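Long-range contacts in salicylic acid-binding protein 2 (Nicotiana tabacum, PDB 1XKL), which hydrolyses methyl salicylate to salicylic acid and methanol, releasing the active hormone for systemic acquired resistance in tobacco: residues 12-16 and 148-152; 55-59 and 85-89; 204-210 and 231-237. All coordinates share one frame; numbering follows the deposited sequence.

Contact 1: 12-16 and 148-152. With STH (2-amino-4H-1,3-benzoxathiin-4-ol), chain E.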
loop_
_atom_site.group_PDB
_atom_site.type_symbol
_atom_site.label_atom_id
_atom_site.label_comp_id
_atom_site.label_asym_id
_atom_site.label_seq_id
_atom_site.Cartn_x
_atom_site.Cartn_y
_atom_site.Cartn_z
ATOM N N GLY A 12 26.772 -16.717 3.499
ATOM C CA GLY A 12 26.022 -17.635 2.670
ATOM C C GLY A 12 24.848 -16.950 1.994
ATOM O O GLY A 12 24.719 -15.728 2.048
ATOM N N ALA A 13 23.977 -17.738 1.376
ATOM C CA ALA A 13 22.824 -17.207 0.666
ATOM C C ALA A 13 21.790 -16.538 1.558
ATOM O O ALA A 13 21.486 -17.010 2.658
ATOM C CB ALA A 13 22.166 -18.316 -0.140
ATOM N N CYS A 14 21.245 -15.435 1.058
ATOM C CA CYS A 14 20.231 -14.675 1.774
ATOM C C CYS A 14 20.793 -13.932 2.984
ATOM O O CYS A 14 20.041 -13.271 3.696
ATOM C CB CYS A 14 19.089 -15.596 2.222
ATOM S SG CYS A 14 18.194 -16.452 0.883
ATOM N N HIS A 15 22.100 -14.042 3.221
ATOM C CA HIS A 15 22.722 -13.356 4.357
ATOM C C HIS A 15 23.677 -12.254 3.909
ATOM O O HIS A 15 23.670 -11.864 2.742
ATOM C CB HIS A 15 23.450 -14.363 5.259
ATOM C CG HIS A 15 22.524 -15.242 6.041
ATOM N ND1 HIS A 15 21.668 -16.143 5.443
ATOM C CD2 HIS A 15 22.278 -15.318 7.373
ATOM C CE1 HIS A 15 20.932 -16.730 6.369
ATOM N NE2 HIS A 15 21.283 -16.248 7.550
ATOM N N GLY A 16 24.481 -11.740 4.837
ATOM C CA GLY A 16 25.422 -10.675 4.503
ATOM C C GLY A 16 26.566 -10.554 5.501
ATOM O O GLY A 16 26.663 -11.347 6.433
ATOM N N SER A 148 15.286 -17.597 -8.138
ATOM C CA SER A 148 15.726 -16.919 -6.923
ATOM C C SER A 148 15.306 -17.749 -5.717
ATOM O O SER A 148 14.302 -18.464 -5.769
ATOM C CB SER A 148 15.120 -15.507 -6.830
ATOM O OG SER A 148 13.706 -15.549 -6.719
HETATM N N MSE A 149 16.088 -17.669 -4.644
HETATM C CA MSE A 149 15.803 -18.406 -3.418
HETATM C C MSE A 149 15.696 -17.417 -2.261
HETATM O O MSE A 149 16.583 -16.588 -2.070
HETATM C CB MSE A 149 16.925 -19.417 -3.146
HETATM C CG MSE A 149 16.751 -20.230 -1.876
HETATM SE SE MSE A 149 18.191 -21.529 -1.623
HETATM C CE MSE A 149 19.661 -20.278 -1.460
ATOM N N PHE A 150 14.610 -17.497 -1.502
ATOM C CA PHE A 150 14.406 -16.584 -0.379
ATOM C C PHE A 150 13.924 -17.334 0.847
ATOM O O PHE A 150 12.774 -17.775 0.907
ATOM C CB PHE A 150 13.396 -15.496 -0.769
ATOM C CG PHE A 150 13.185 -14.438 0.288
ATOM C CD1 PHE A 150 14.255 -13.939 1.021
ATOM C CD2 PHE A 150 11.916 -13.915 0.521
ATOM C CE1 PHE A 150 14.067 -12.933 1.973
ATOM C CE2 PHE A 150 11.717 -12.906 1.471
ATOM C CZ PHE A 150 12.795 -12.419 2.195
ATOM N N PHE A 151 14.813 -17.492 1.824
ATOM C CA PHE A 151 14.472 -18.200 3.054
ATOM C C PHE A 151 13.270 -17.560 3.743
ATOM O O PHE A 151 13.143 -16.339 3.783
ATOM C CB PHE A 151 15.663 -18.204 4.025
ATOM C CG PHE A 151 16.888 -18.891 3.491
ATOM C CD1 PHE A 151 16.775 -19.912 2.548
ATOM C CD2 PHE A 151 18.153 -18.546 3.956
ATOM C CE1 PHE A 151 17.904 -20.578 2.077
ATOM C CE2 PHE A 151 19.290 -19.206 3.492
ATOM C CZ PHE A 151 19.165 -20.226 2.547
ATOM N N GLY A 152 12.388 -18.401 4.271
ATOM C CA GLY A 152 11.220 -17.908 4.971
ATOM C C GLY A 152 11.501 -17.963 6.461
ATOM O O GLY A 152 12.489 -18.576 6.875
HETATM C C8 STH E . 22.729 -21.816 1.075
HETATM O O8 STH E . 22.924 -21.868 -0.270
HETATM C C1 STH E . 21.906 -22.833 1.791
HETATM C C2 STH E . 21.719 -22.724 3.259
HETATM C C3 STH E . 20.931 -23.696 3.939
HETATM C C4 STH E . 20.303 -24.754 3.210
HETATM C C5 STH E . 20.471 -24.863 1.795
HETATM C C6 STH E . 21.246 -23.914 1.096
HETATM C C7 STH E . 23.379 -20.945 3.409
HETATM O O2 STH E . 22.336 -21.692 4.013
HETATM N N7 STH E . 23.414 -19.699 4.019
HETATM S S7 STH E . 23.344 -20.784 1.804
#

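Contact 2: 55-59 and 85-89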
loop_
_atom_site.group_PDB
_atom_site.type_symbol
_atom_site.label_atom_id
_atom_site.label_comp_id
_atom_site.label_asym_id
_atom_site.label_seq_id
_atom_site.Cartn_x
_atom_site.Cartn_y
_atom_site.Cartn_z
ATOM N N LEU A 55 27.198 -16.989 -10.969
ATOM C CA LEU A 55 27.870 -16.953 -9.678
ATOM C C LEU A 55 28.933 -15.858 -9.697
ATOM O O LEU A 55 29.212 -15.228 -8.673
ATOM C CB LEU A 55 28.525 -18.302 -9.361
ATOM C CG LEU A 55 29.224 -18.368 -7.993
ATOM C CD1 LEU A 55 28.185 -18.206 -6.891
ATOM C CD2 LEU A 55 29.951 -19.691 -7.845
ATOM N N TYR A 56 29.512 -15.620 -10.869
ATOM C CA TYR A 56 30.538 -14.593 -10.999
ATOM C C TYR A 56 30.015 -13.192 -10.660
ATOM O O TYR A 56 30.704 -12.426 -9.989
ATOM C CB TYR A 56 31.138 -14.613 -12.411
ATOM C CG TYR A 56 32.349 -13.719 -12.551
ATOM C CD1 TYR A 56 32.207 -12.350 -12.788
ATOM C CD2 TYR A 56 33.635 -14.227 -12.382
ATOM C CE1 TYR A 56 33.312 -11.509 -12.848
ATOM C CE2 TYR A 56 34.749 -13.397 -12.439
ATOM C CZ TYR A 56 34.580 -12.038 -12.670
ATOM O OH TYR A 56 35.676 -11.205 -12.711
ATOM N N ASP A 57 28.809 -12.858 -11.118
ATOM C CA ASP A 57 28.221 -11.541 -10.832
ATOM C C ASP A 57 27.975 -11.401 -9.329
ATOM O O ASP A 57 28.121 -10.323 -8.761
ATOM C CB ASP A 57 26.865 -11.357 -11.530
ATOM C CG ASP A 57 26.951 -11.420 -13.046
ATOM O OD1 ASP A 57 28.029 -11.140 -13.611
ATOM O OD2 ASP A 57 25.915 -11.732 -13.671
ATOM N N TYR A 58 27.567 -12.501 -8.704
ATOM C CA TYR A 58 27.278 -12.538 -7.277
ATOM C C TYR A 58 28.545 -12.405 -6.431
ATOM O O TYR A 58 28.521 -11.808 -5.353
ATOM C CB TYR A 58 26.547 -13.847 -6.957
ATOM C CG TYR A 58 26.227 -14.096 -5.502
ATOM C CD1 TYR A 58 25.655 -13.101 -4.702
ATOM C CD2 TYR A 58 26.456 -15.353 -4.935
ATOM C CE1 TYR A 58 25.319 -13.359 -3.370
ATOM C CE2 TYR A 58 26.125 -15.621 -3.614
ATOM C CZ TYR A 58 25.558 -14.627 -2.835
ATOM O OH TYR A 58 25.225 -14.908 -1.525
ATOM N N THR A 59 29.652 -12.933 -6.944
ATOM C CA THR A 59 30.940 -12.923 -6.250
ATOM C C THR A 59 31.793 -11.687 -6.530
ATOM O O THR A 59 32.863 -11.513 -5.946
ATOM C CB THR A 59 31.771 -14.159 -6.653
ATOM O OG1 THR A 59 30.944 -15.326 -6.589
ATOM C CG2 THR A 59 32.967 -14.332 -5.719
HETATM N N MSE A 85 30.992 -21.641 -2.424
HETATM C CA MSE A 85 31.037 -21.593 -3.885
HETATM C C MSE A 85 31.735 -20.298 -4.303
HETATM O O MSE A 85 32.489 -20.285 -5.278
HETATM C CB MSE A 85 29.628 -21.648 -4.486
HETATM C CG MSE A 85 28.846 -22.929 -4.200
HETATM SE SE MSE A 85 29.712 -24.543 -4.880
HETATM C CE MSE A 85 29.727 -24.094 -6.768
ATOM N N ASN A 86 31.490 -19.215 -3.563
ATOM C CA ASN A 86 32.118 -17.924 -3.860
ATOM C C ASN A 86 33.618 -18.049 -3.651
ATOM O O ASN A 86 34.418 -17.494 -4.403
ATOM C CB ASN A 86 31.580 -16.823 -2.931
ATOM C CG ASN A 86 30.092 -16.623 -3.068
ATOM O OD1 ASN A 86 29.315 -16.996 -2.189
ATOM N ND2 ASN A 86 29.682 -16.049 -4.183
ATOM N N LEU A 87 33.993 -18.775 -2.607
ATOM C CA LEU A 87 35.399 -18.990 -2.302
ATOM C C LEU A 87 36.125 -19.626 -3.481
ATOM O O LEU A 87 37.272 -19.294 -3.765
ATOM C CB LEU A 87 35.535 -19.908 -1.093
ATOM C CG LEU A 87 36.057 -19.276 0.193
ATOM C CD1 LEU A 87 35.122 -18.173 0.653
ATOM C CD2 LEU A 87 36.192 -20.361 1.241
ATOM N N GLY A 88 35.443 -20.542 -4.160
ATOM C CA GLY A 88 36.044 -21.232 -5.288
ATOM C C GLY A 88 36.542 -20.330 -6.394
ATOM O O GLY A 88 37.592 -20.588 -6.982
ATOM N N LEU A 89 35.790 -19.275 -6.693
ATOM C CA LEU A 89 36.203 -18.355 -7.744
ATOM C C LEU A 89 37.445 -17.592 -7.313
ATOM O O LEU A 89 38.321 -17.312 -8.128
ATOM C CB LEU A 89 35.084 -17.371 -8.089
ATOM C CG LEU A 89 33.962 -17.832 -9.025
ATOM C CD1 LEU A 89 33.117 -18.896 -8.341
ATOM C CD2 LEU A 89 33.103 -16.636 -9.403
#

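Contact 3: 204-210 and 231-237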
loop_
_atom_site.group_PDB
_atom_site.type_symbol
_atom_site.label_atom_id
_atom_site.label_comp_id
_atom_site.label_asym_id
_atom_site.label_seq_id
_atom_site.Cartn_x
_atom_site.Cartn_y
_atom_site.Cartn_z
ATOM N N TYR A 204 37.588 -28.068 6.228
ATOM C CA TYR A 204 36.143 -28.097 6.371
ATOM C C TYR A 204 35.743 -28.173 7.841
ATOM O O TYR A 204 36.167 -29.081 8.564
ATOM C CB TYR A 204 35.547 -29.288 5.600
ATOM C CG TYR A 204 34.071 -29.123 5.318
ATOM C CD1 TYR A 204 33.137 -29.194 6.348
ATOM C CD2 TYR A 204 33.611 -28.845 4.029
ATOM C CE1 TYR A 204 31.786 -28.988 6.104
ATOM C CE2 TYR A 204 32.253 -28.639 3.772
ATOM C CZ TYR A 204 31.349 -28.712 4.809
ATOM O OH TYR A 204 30.005 -28.527 4.583
ATOM N N ILE A 205 34.955 -27.197 8.290
ATOM C CA ILE A 205 34.490 -27.184 9.671
ATOM C C ILE A 205 33.061 -27.681 9.656
ATOM O O ILE A 205 32.167 -27.044 9.091
ATOM C CB ILE A 205 34.547 -25.753 10.317
ATOM C CG1 ILE A 205 35.975 -25.216 10.288
ATOM C CG2 ILE A 205 34.076 -25.814 11.758
ATOM C CD1 ILE A 205 36.156 -23.860 10.985
ATOM N N VAL A 206 32.861 -28.846 10.257
ATOM C CA VAL A 206 31.554 -29.484 10.320
ATOM C C VAL A 206 30.748 -29.035 11.525
ATOM O O VAL A 206 31.275 -28.953 12.635
ATOM C CB VAL A 206 31.692 -31.021 10.420
ATOM C CG1 VAL A 206 30.315 -31.651 10.580
ATOM C CG2 VAL A 206 32.399 -31.563 9.191
ATOM N N CYS A 207 29.465 -28.765 11.297
ATOM C CA CYS A 207 28.551 -28.358 12.354
ATOM C C CYS A 207 27.564 -29.511 12.537
ATOM O O CYS A 207 26.556 -29.614 11.829
ATOM C CB CYS A 207 27.842 -27.052 11.965
ATOM S SG CYS A 207 29.001 -25.661 11.756
ATOM N N THR A 208 27.892 -30.383 13.494
ATOM C CA THR A 208 27.127 -31.590 13.808
ATOM C C THR A 208 25.622 -31.440 13.937
ATOM O O THR A 208 24.882 -32.366 13.614
ATOM C CB THR A 208 27.649 -32.279 15.115
ATOM O OG1 THR A 208 27.228 -31.532 16.262
ATOM C CG2 THR A 208 29.169 -32.362 15.110
ATOM N N GLU A 209 25.153 -30.288 14.398
ATOM C CA GLU A 209 23.717 -30.102 14.572
ATOM C C GLU A 209 23.045 -29.326 13.451
ATOM O O GLU A 209 21.891 -28.921 13.573
ATOM C CB GLU A 209 23.450 -29.415 15.907
ATOM C CG GLU A 209 23.990 -30.190 17.090
ATOM C CD GLU A 209 23.428 -31.593 17.152
ATOM O OE1 GLU A 209 22.186 -31.732 17.166
ATOM O OE2 GLU A 209 24.224 -32.559 17.185
ATOM N N ASP A 210 23.762 -29.136 12.355
ATOM C CA ASP A 210 23.231 -28.407 11.217
ATOM C C ASP A 210 22.006 -29.095 10.628
ATOM O O ASP A 210 22.053 -30.283 10.306
ATOM C CB ASP A 210 24.299 -28.298 10.133
ATOM C CG ASP A 210 24.022 -27.184 9.152
ATOM O OD1 ASP A 210 22.843 -26.976 8.790
ATOM O OD2 ASP A 210 24.994 -26.521 8.733
ATOM N N ILE A 231 37.623 -30.284 10.559
ATOM C CA ILE A 231 37.407 -29.820 11.919
ATOM C C ILE A 231 35.934 -29.995 12.236
ATOM O O ILE A 231 35.095 -29.972 11.338
ATOM C CB ILE A 231 37.754 -28.327 12.061
ATOM C CG1 ILE A 231 39.195 -28.077 11.607
ATOM C CG2 ILE A 231 37.553 -27.885 13.495
ATOM C CD1 ILE A 231 40.233 -28.880 12.360
ATOM N N GLU A 232 35.614 -30.152 13.510
ATOM C CA GLU A 232 34.229 -30.336 13.908
ATOM C C GLU A 232 33.825 -29.439 15.083
ATOM O O GLU A 232 34.587 -29.264 16.034
ATOM C CB GLU A 232 34.011 -31.807 14.266
ATOM C CG GLU A 232 32.696 -32.111 14.959
ATOM C CD GLU A 232 32.585 -33.569 15.387
ATOM O OE1 GLU A 232 32.558 -34.454 14.503
ATOM O OE2 GLU A 232 32.524 -33.825 16.609
ATOM N N ILE A 233 32.635 -28.849 14.996
ATOM C CA ILE A 233 32.117 -28.012 16.076
ATOM C C ILE A 233 30.846 -28.682 16.585
ATOM O O ILE A 233 29.776 -28.542 15.995
ATOM C CB ILE A 233 31.781 -26.573 15.613
ATOM C CG1 ILE A 233 33.054 -25.847 15.172
ATOM C CG2 ILE A 233 31.123 -25.799 16.745
ATOM C CD1 ILE A 233 32.830 -24.411 14.753
ATOM N N LYS A 234 30.982 -29.418 17.686
ATOM C CA LYS A 234 29.868 -30.136 18.303
ATOM C C LYS A 234 28.833 -29.210 18.921
ATOM O O LYS A 234 29.181 -28.240 19.587
ATOM C CB LYS A 234 30.390 -31.080 19.398
ATOM C CG LYS A 234 30.421 -32.554 19.024
ATOM C CD LYS A 234 29.019 -33.107 18.838
ATOM C CE LYS A 234 29.033 -34.615 18.560
ATOM N NZ LYS A 234 27.640 -35.148 18.375
ATOM N N GLY A 235 27.561 -29.524 18.699
ATOM C CA GLY A 235 26.483 -28.734 19.265
ATOM C C GLY A 235 26.096 -27.472 18.515
ATOM O O GLY A 235 25.248 -26.712 18.976
ATOM N N ALA A 236 26.703 -27.247 17.357
ATOM C CA ALA A 236 26.405 -26.058 16.570
ATOM C C ALA A 236 25.443 -26.328 15.421
ATOM O O ALA A 236 25.528 -27.362 14.744
ATOM C CB ALA A 236 27.693 -25.463 16.027
ATOM N N ASP A 237 24.519 -25.391 15.214
ATOM C CA ASP A 237 23.575 -25.502 14.121
ATOM C C ASP A 237 24.236 -24.880 12.900
ATOM O O ASP A 237 25.437 -24.619 12.915
ATOM C CB ASP A 237 22.249 -24.789 14.440
ATOM C CG ASP A 237 22.431 -23.312 14.830
ATOM O OD1 ASP A 237 23.499 -22.719 14.568
ATOM O OD2 ASP A 237 21.474 -22.752 15.379
#

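Contact 1: 12-16 and 148-152
Cys-14 SG sits over one face of the Phe-151 ring, 3.8 Å from its centroid and 13° off the ring normal, a Cys sulfur-aromatic contact. The Cys-14 chi1 of -61° sets SG beside its own backbone N and anti to the carbonyl carbon, which also brings the sulfur to the backbone of 148-152: Phe-151 N makes a weak but straight hydrogen bond to it, 3.7 Å from N to SG. His-15 stands at about a right angle to Phe-151 and meets it edge to edge, CE1 lying 4.1 Å from CD2 of the phenylalanine. The imidazole is pinned at both nitrogens, ND1 donating in its ring plane to Ala-13 O at 2.9 Å and NE2 bonding to Tyr-161 OH. Ala-13 CB presses on CE of Met-149, a selenomethionine whose chain bends at chi3; at 3.4 Å the two methyls are tightly packed. Both residues, with Phe-151, also border the bound benzoxathiin: Phe-151 CZ comes within 3.6 Å of its C2 and Met-149 CE within 3.8 Å of its O8. The loop after strand 6-10 thus meets the end of strand 147-150 and the residue after it in one wall of the ligand pocket, where Ala-13 is a salicylate-binding residue of this alpha/beta hydrolase.

Contact 2: 55-59 and 85-89
Helix segments 55-59 and 85-89 cross almost perpendicularly, at a signed angle of -88°, with their axes 9.8 Å apart at closest approach. The second belongs to helix 83-93, which follows the nucleophile elbow of the alpha/beta hydrolase fold and its catalytic Ser-81; the first opens helix 55-67, and the interface between them is buried. Leu-89 is buried deeply against the partner helix, one methyl meeting Leu-55, the other Tyr-56 and Thr-59. CD1 meets Leu-55 CD2 at 3.3 Å, tighter than usual for two methyl carbons. CD2 lodges against the backbone at Tyr-56 CA, 3.6 Å away, and also touches Tyr-56 CD2 and the Thr-59 side chain. Leu-55 reaches toward helix 83-93 because CG lies anti to its backbone N (chi1 -178°), and the same CD2 methyl reaches Met-85 CB, a selenomethionine carbon, at 3.9 Å. Leu-186 of helix 183-188 packs on both Leu-55 and Met-85.

The polar side of the interface gathers round Asn-86, whose amide fits between Tyr-58 and Thr-59. The amide and phenol-ring planes are 63° apart, and the two side chains cross at about a right angle. Val-10 of strand 6-10 and Leu-39 touch Asn-86 from beyond the helix pair, while Phe-182 meets the ring of Tyr-58. Thr-59 adds carbon contact as well, its CG2 methyl 3.7 Å from Asn-86 O. Its hydroxyl also bonds within its own helix: OG1, anti to the carbonyl carbon of Thr-59 itself, donates to Leu-55 O at 2.7 Å from above the carbonyl plane, and that oxygen also accepts the helical bond from Thr-59 N at 2.9 Å.

Contact 3: 204-210 and 231-237
Three backbone hydrogen bonds join Tyr-204, Val-206, Ile-231 and Ile-233 in parallel-strand fashion. Ile-231 N donates to Tyr-204 O, Val-206 N to Ile-231 O, and Ile-233 N to Val-206 O, each at 2.7 Å; the last is nearly linear at the acceptor, with a C=O...N angle of 175°. Between them Ile-205 CA and Glu-232 CA make CA-H...O contacts to the neighbouring strand. Apolar contact follows on the face carrying Ile-205, Ile-231 and Ile-233: the first two side chains run side by side, and Ile-205 CG2 meets Ile-233 CD1 at 3.5 Å. Thr-208 CG2 rests 3.5 Å from Glu-232 CG. Strands 202-207 and 229-233 are joined through helix 215-225 in a beta-alpha-beta unit at one edge of the alpha/beta hydrolase sheet, and both run into loops bearing catalytic residues. Polar bonds tie these loops. Thr-208 OG1 lies between its backbone N and carbonyl carbon (chi1 75°), where Gly-235 N donates to it (3.2 Å); Glu-209 N donates to Ala-236 O (3.0 Å) at a bent 132°. Glu-232 is salt-bridged to Arg-219. OD2 of charge-relay Asp-210 is hydrogen-bonded to His-238 ND1, and OD1 to Gly-212 N and Ile-213 N.

How the contacts relate
From the N terminus, strand 6-10 runs into 12-16, the first half of contact 1, which waits until 148-152 for its partner. Contact 2 opens and closes within that long loop, bringing helix 55-67 against helix 83-93 beyond the nucleophile Ser-81. Contacts 1 and 2 touch through Tyr-58, whose OH lies 3.7 Å from Gly-12 O. Contact 3 follows in series, closing a short loop round helix 215-225; it touches neither of the others, its nearest atoms about 10 Å from contact 1 and about 9 Å from contact 2. Contact 1 builds a wall of the ligand pocket, contact 2 joins the two helices, and contact 3 holds the sheet edge that supplies Asp-210 and leads to His-238.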